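L-hydantoinase (Arthrobacter aurescens, PDB 1GKR) hydrolyses the ring amide of 5-substituted hydantoins as a homotetrameric two-zinc cyclic amidase, with an enantiomer preference that depends on the substrate. Local coordinates at residues Gly126-Pro129 with Gly130-Pro133; Ser211-Val214 with Phe215-Asn218; Val288-Ala291 with Glu292-Ile295. One frame throughout, in Å; residues are numbered along the deposited sequence.

Contact 1: Gly126-Pro129 with Gly130-Pro133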
loop_
_atom_site.group_PDB
_atom_site.type_symbol
_atom_site.label_atom_id
_atom_site.label_comp_id
_atom_site.label_asym_id
_atom_site.label_seq_id
_atom_site.Cartn_x
_atom_site.Cartn_y
_atom_site.Cartn_z
ATOM N N GLY A 126 -10.444 19.978 -28.451
ATOM C CA GLY A 126 -9.275 20.301 -27.665
ATOM C C GLY A 126 -9.654 21.037 -26.397
ATOM O O GLY A 126 -10.621 21.800 -26.360
ATOM N N GLY A 127 -8.893 20.789 -25.343
ATOM C CA GLY A 127 -9.136 21.457 -24.087
ATOM C C GLY A 127 -7.871 22.231 -23.807
ATOM O O GLY A 127 -6.890 21.675 -23.304
ATOM N N VAL A 128 -7.876 23.511 -24.162
ATOM C CA VAL A 128 -6.715 24.378 -23.952
ATOM C C VAL A 128 -7.074 25.546 -23.039
ATOM O O VAL A 128 -8.251 25.788 -22.750
ATOM C CB VAL A 128 -6.201 24.907 -25.283
ATOM C CG1 VAL A 128 -5.593 23.759 -26.091
ATOM C CG2 VAL A 128 -7.351 25.547 -26.049
ATOM N N PRO A 129 -6.068 26.290 -22.568
ATOM C CA PRO A 129 -6.425 27.399 -21.685
ATOM C C PRO A 129 -7.351 28.416 -22.338
ATOM O O PRO A 129 -7.131 28.840 -23.481
ATOM C CB PRO A 129 -5.072 27.980 -21.280
ATOM C CG PRO A 129 -4.178 27.625 -22.390
ATOM C CD PRO A 129 -4.616 26.246 -22.812
ATOM N N GLY A 130 -8.419 28.743 -21.610
ATOM C CA GLY A 130 -9.384 29.717 -22.063
ATOM C C GLY A 130 -10.516 29.287 -22.967
ATOM O O GLY A 130 -11.318 30.138 -23.347
ATOM N N ASN A 131 -10.625 28.011 -23.324
ATOM C CA ASN A 131 -11.721 27.624 -24.213
ATOM C C ASN A 131 -12.766 26.770 -23.526
ATOM O O ASN A 131 -13.581 26.116 -24.175
ATOM C CB ASN A 131 -11.173 26.909 -25.461
ATOM C CG ASN A 131 -10.957 25.422 -25.257
ATOM O OD1 ASN A 131 -10.425 24.997 -24.241
ATOM N ND2 ASN A 131 -11.355 24.626 -26.247
ATOM N N LEU A 132 -12.763 26.817 -22.201
ATOM C CA LEU A 132 -13.682 26.020 -21.399
ATOM C C LEU A 132 -15.120 25.899 -21.926
ATOM O O LEU A 132 -15.664 24.800 -22.020
ATOM C CB LEU A 132 -13.687 26.545 -19.964
ATOM C CG LEU A 132 -14.176 25.559 -18.913
ATOM C CD1 LEU A 132 -13.486 24.228 -19.089
ATOM C CD2 LEU A 132 -13.867 26.113 -17.543
ATOM N N PRO A 133 -15.756 27.019 -22.281
ATOM C CA PRO A 133 -17.133 26.945 -22.787
ATOM C C PRO A 133 -17.327 26.276 -24.141
ATOM O O PRO A 133 -18.446 25.902 -24.486
ATOM C CB PRO A 133 -17.578 28.403 -22.793
ATOM C CG PRO A 133 -16.296 29.141 -23.009
ATOM C CD PRO A 133 -15.335 28.419 -22.104
#
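N131 turns its side-chain amide back against G126-V128 across a type II beta turn running from V128 to N131, in the loop that joins strand 120-123 to helix 132-140 of the TIM-barrel amidohydrolase domain. The turn's own closing bond, N131 N to V128 O, is weak at 3.3 Å, and the asparagine side chain adds two further bonds. The packed side is the inner one. With CG lodged between its backbone N and carbonyl carbon (chi1 85°), N131 sends OD1 to the amide of V128, where V128 N donates over 3.0 Å from well above the plane of the side-chain carbonyl. V128 crosses the amide at about a right angle, its CG2 lying 3.6 Å from N131 OD1 and 3.7 Å from N131 CG, while the valine also leans on T101 and F158. Backbone polar atoms here are tied in too: G127 O is hydrogen-bonded to S148 OG, next along the chain to K147, the carbamylated lysine that bridges the zinc ions. The loose side is the exposed corner at G130, with a positive phi of 85°, where a side chain would run into the carbonyl O of P129. Beside it the loop and helix start rest on their neighbours: the ring of P129 packs on D159, V161 and E165, and L132 leans on helix 163-176. N131 ND2 binds T101 O as well as G126 O; the latter bond is 2.9 Å long and nearly straight at 166°, with G126 O close to the amide plane of N131.

Contact 2: Ser211-Val214 with Phe215-Asn218; sequences SQPV and FQEN
P213 sits at the N-cap of helix 214-231 and turns its carbonyl into the first turn, where P213 O receives weak bonds from Q216 N (3.3 Å) and E217 N (3.4 Å), while N218 N reaches V214 O over 2.7 Å. The side chain of Q216 reinforces this start: bent at chi2 (81°), it folds back so that NE2 donates to P213 O at 3.1 Å, tilted 20° from the carbonyl plane, and more weakly to Q212 O. The same NE2 and Q212 NE2 both meet E185 OE2, and Q216 OE1 takes the amide of N186. An alanine in place of Q216 is likely to leave N186 N without this acceptor and to loosen the tie between helix start and the E185 loop. P213 CG approaches F215 CE2 to 3.6 Å, the two side chains running side by side, and the phenyl ring meets F167 of the second subunit. E217 extends fully, its OE1 accepting from S241 OG and N242 ND2 and salt-bridged to R289 NH1. The arrangement is a proline N-cap at a barrel helix, with Q212 and E217 each about 6 Å, side chain to side chain, from the zinc ligands H183 and H239 respectively, consistent with a second-shell position.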
loop_
_atom_site.group_PDB
_atom_site.type_symbol
_atom_site.label_atom_id
_atom_site.label_comp_id
_atom_site.label_asym_id
_atom_site.label_seq_id
_atom_site.Cartn_x
_atom_site.Cartn_y
_atom_site.Cartn_z
ATOM N N SER A 211 16.459 13.923 -20.627
ATOM C CA SER A 211 15.845 15.232 -20.401
ATOM C C SER A 211 14.357 15.121 -20.048
ATOM O O SER A 211 13.753 16.075 -19.555
ATOM C CB SER A 211 16.044 16.146 -21.625
ATOM O OG SER A 211 15.300 15.712 -22.748
ATOM N N GLN A 212 13.772 13.955 -20.299
ATOM C CA GLN A 212 12.369 13.711 -19.981
ATOM C C GLN A 212 12.300 12.336 -19.337
ATOM O O GLN A 212 11.638 11.445 -19.842
ATOM C CB GLN A 212 11.524 13.738 -21.254
ATOM C CG GLN A 212 11.716 15.006 -22.081
ATOM C CD GLN A 212 10.727 15.143 -23.235
ATOM O OE1 GLN A 212 10.936 15.942 -24.145
ATOM N NE2 GLN A 212 9.644 14.377 -23.195
ATOM N N PRO A 213 12.996 12.154 -18.203
ATOM C CA PRO A 213 13.058 10.895 -17.447
ATOM C C PRO A 213 11.723 10.356 -16.964
ATOM O O PRO A 213 10.720 11.069 -16.980
ATOM C CB PRO A 213 14.009 11.230 -16.294
ATOM C CG PRO A 213 13.768 12.674 -16.074
ATOM C CD PRO A 213 13.699 13.227 -17.476
ATOM N N VAL A 214 11.713 9.100 -16.522
ATOM C CA VAL A 214 10.471 8.501 -16.063
ATOM C C VAL A 214 9.922 9.173 -14.813
ATOM O O VAL A 214 8.706 9.316 -14.673
ATOM C CB VAL A 214 10.605 6.974 -15.768
ATOM C CG1 VAL A 214 11.316 6.280 -16.893
ATOM C CG2 VAL A 214 11.325 6.754 -14.491
ATOM N N PHE A 215 10.800 9.616 -13.917
ATOM C CA PHE A 215 10.310 10.214 -12.686
ATOM C C PHE A 215 9.404 11.410 -12.944
ATOM O O PHE A 215 8.453 11.635 -12.193
ATOM C CB PHE A 215 11.473 10.546 -11.745
ATOM C CG PHE A 215 11.998 11.936 -11.867
ATOM C CD1 PHE A 215 11.306 13.007 -11.306
ATOM C CD2 PHE A 215 13.207 12.179 -12.505
ATOM C CE1 PHE A 215 11.810 14.303 -11.374
ATOM C CE2 PHE A 215 13.728 13.475 -12.584
ATOM C CZ PHE A 215 13.029 14.539 -12.017
ATOM N N GLN A 216 9.658 12.166 -14.010
ATOM C CA GLN A 216 8.782 13.298 -14.283
ATOM C C GLN A 216 7.523 12.836 -15.011
ATOM O O GLN A 216 6.444 13.392 -14.802
ATOM C CB GLN A 216 9.508 14.422 -15.051
ATOM C CG GLN A 216 10.066 14.100 -16.420
ATOM C CD GLN A 216 9.016 14.142 -17.502
ATOM O OE1 GLN A 216 8.110 14.980 -17.478
ATOM N NE2 GLN A 216 9.139 13.249 -18.478
ATOM N N GLU A 217 7.637 11.800 -15.839
ATOM C CA GLU A 217 6.453 11.303 -16.532
ATOM C C GLU A 217 5.518 10.748 -15.471
ATOM O O GLU A 217 4.309 10.987 -15.480
ATOM C CB GLU A 217 6.805 10.177 -17.506
ATOM C CG GLU A 217 5.581 9.505 -18.116
ATOM C CD GLU A 217 5.938 8.392 -19.080
ATOM O OE1 GLU A 217 7.026 7.808 -18.957
ATOM O OE2 GLU A 217 5.127 8.072 -19.963
ATOM N N ASN A 218 6.092 10.003 -14.541
ATOM C CA ASN A 218 5.297 9.401 -13.494
ATOM C C ASN A 218 4.722 10.404 -12.508
ATOM O O ASN A 218 3.665 10.175 -11.936
ATOM C CB ASN A 218 6.122 8.327 -12.800
ATOM C CG ASN A 218 6.348 7.112 -13.694
ATOM O OD1 ASN A 218 7.190 6.262 -13.403
ATOM N ND2 ASN A 218 5.586 7.025 -14.782
#

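Contact 3: Val288-Ala291 with Glu292-Ile295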
loop_
_atom_site.group_PDB
_atom_site.type_symbol
_atom_site.label_atom_id
_atom_site.label_comp_id
_atom_site.label_asym_id
_atom_site.label_seq_id
_atom_site.Cartn_x
_atom_site.Cartn_y
_atom_site.Cartn_z
ATOM N N VAL A 288 11.062 6.663 -25.628
ATOM C CA VAL A 288 11.014 5.212 -25.591
ATOM C C VAL A 288 11.951 4.887 -24.440
ATOM O O VAL A 288 12.969 5.555 -24.255
ATOM C CB VAL A 288 11.552 4.606 -26.879
ATOM C CG1 VAL A 288 11.733 3.116 -26.722
ATOM C CG2 VAL A 288 10.585 4.890 -28.002
ATOM N N ARG A 289 11.607 3.881 -23.652
ATOM C CA ARG A 289 12.423 3.535 -22.504
ATOM C C ARG A 289 13.398 2.368 -22.688
ATOM O O ARG A 289 13.567 1.841 -23.787
ATOM C CB ARG A 289 11.508 3.285 -21.312
ATOM C CG ARG A 289 11.356 4.485 -20.390
ATOM C CD ARG A 289 10.684 5.708 -20.990
ATOM N NE ARG A 289 11.409 6.906 -20.562
ATOM C CZ ARG A 289 10.855 8.048 -20.161
ATOM N NH1 ARG A 289 9.541 8.192 -20.114
ATOM N NH2 ARG A 289 11.628 9.062 -19.811
ATOM N N SER A 290 14.032 1.964 -21.593
ATOM C CA SER A 290 15.028 0.888 -21.616
ATOM C C SER A 290 14.528 -0.524 -21.906
ATOM O O SER A 290 13.349 -0.843 -21.716
ATOM C CB SER A 290 15.786 0.846 -20.290
ATOM O OG SER A 290 15.091 0.045 -19.355
ATOM N N ALA A 291 15.464 -1.375 -22.330
ATOM C CA ALA A 291 15.172 -2.772 -22.647
ATOM C C ALA A 291 14.593 -3.496 -21.439
ATOM O O ALA A 291 13.684 -4.309 -21.574
ATOM C CB ALA A 291 16.438 -3.475 -23.116
ATOM N N GLU A 292 15.130 -3.198 -20.261
ATOM C CA GLU A 292 14.649 -3.817 -19.040
ATOM C C GLU A 292 13.197 -3.472 -18.806
ATOM O O GLU A 292 12.403 -4.348 -18.471
ATOM C CB GLU A 292 15.450 -3.339 -17.852
ATOM C CG GLU A 292 16.920 -3.543 -18.009
ATOM C CD GLU A 292 17.677 -2.944 -16.845
ATOM O OE1 GLU A 292 17.403 -3.355 -15.684
ATOM O OE2 GLU A 292 18.538 -2.060 -17.090
ATOM N N MET A 293 12.846 -2.197 -18.978
ATOM C CA MET A 293 11.465 -1.783 -18.768
ATOM C C MET A 293 10.580 -2.386 -19.832
ATOM O O MET A 293 9.412 -2.714 -19.579
ATOM C CB MET A 293 11.349 -0.267 -18.780
ATOM C CG MET A 293 12.125 0.358 -17.662
ATOM S SD MET A 293 11.952 2.121 -17.512
ATOM C CE MET A 293 10.837 2.225 -16.047
ATOM N N ASN A 294 11.146 -2.547 -21.024
ATOM C CA ASN A 294 10.409 -3.128 -22.131
ATOM C C ASN A 294 9.860 -4.523 -21.766
ATOM O O ASN A 294 8.716 -4.847 -22.073
ATOM C CB ASN A 294 11.300 -3.221 -23.363
ATOM C CG ASN A 294 10.549 -3.708 -24.569
ATOM O OD1 ASN A 294 9.962 -2.920 -25.302
ATOM N ND2 ASN A 294 10.531 -5.023 -24.771
ATOM N N ILE A 295 10.671 -5.350 -21.117
ATOM C CA ILE A 295 10.214 -6.680 -20.719
ATOM C C ILE A 295 8.966 -6.573 -19.846
ATOM O O ILE A 295 7.963 -7.232 -20.107
ATOM C CB ILE A 295 11.305 -7.426 -19.930
ATOM C CG1 ILE A 295 12.472 -7.753 -20.854
ATOM C CG2 ILE A 295 10.754 -8.699 -19.346
ATOM C CD1 ILE A 295 13.740 -8.009 -20.107
#
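S290 caps the start of helix 291-303 by way of M293: it is the N-cap residue, and its OG accepts from M293 N in a nearly straight bond of 3.2 Å (167°). This is a classic serine N-cap. The hydroxyl gets there because OG stands between the backbone N and the carbonyl carbon (chi1 87°), which swings it over the first turn, where amides have no preceding carbonyl to bind. Backbone bonds carry the helix onward. N294 N donates to S290 O over 2.9 Å, in the carbonyl plane, and I295 N to A291 O over 3.2 Å, tilted from that plane. Polar and charged bonds anchor the entering loop. R289 leads its guanidinium group away from the helix into a buried setting, where NE pairs with E209 OE2, while NH1 meets both E217 OE1, in a salt bridge, and S241 OG; with these partners round it the group is probably fixed in rotation, and between two carboxylates its positive charge is probably balanced. The backbone of R289 is in turn bonded to that of T272. Side-chain packing is thinner. A291 sets its methyl against T271 and D273. M293 runs along the arginine rather than across it, the two side chains pointing the same way, and then turns at its last torsion; it also leans on N242 and on P243 and D244 of helix 243-254, joining two neighbouring barrel helices. The thioether makes the meeting with the aliphatic part of the arginine: M293 SD lies 3.8 Å from R289 CG and 4.0 Å from R289 CB.

In the fold
The contacts follow one another along the chain, each at the entry to a helix of the same TIM-barrel domain: 132-140 for contact 1, 214-231 for contact 2 and 291-303 for contact 3. Contact 1 stands apart, its centre about 26 Å from that of contact 2 and about 35 Å from that of contact 3. Contacts 2 and 3 touch, with centres about 14 Å apart, through a salt bridge of 2.8 Å between E217 OE1 and R289 NH1. This buried pair ties two helix starts together about 6 to 9 Å from the side chain of the zinc ligand H239, whereas contact 1 lies beside the segment carrying the bridging K147.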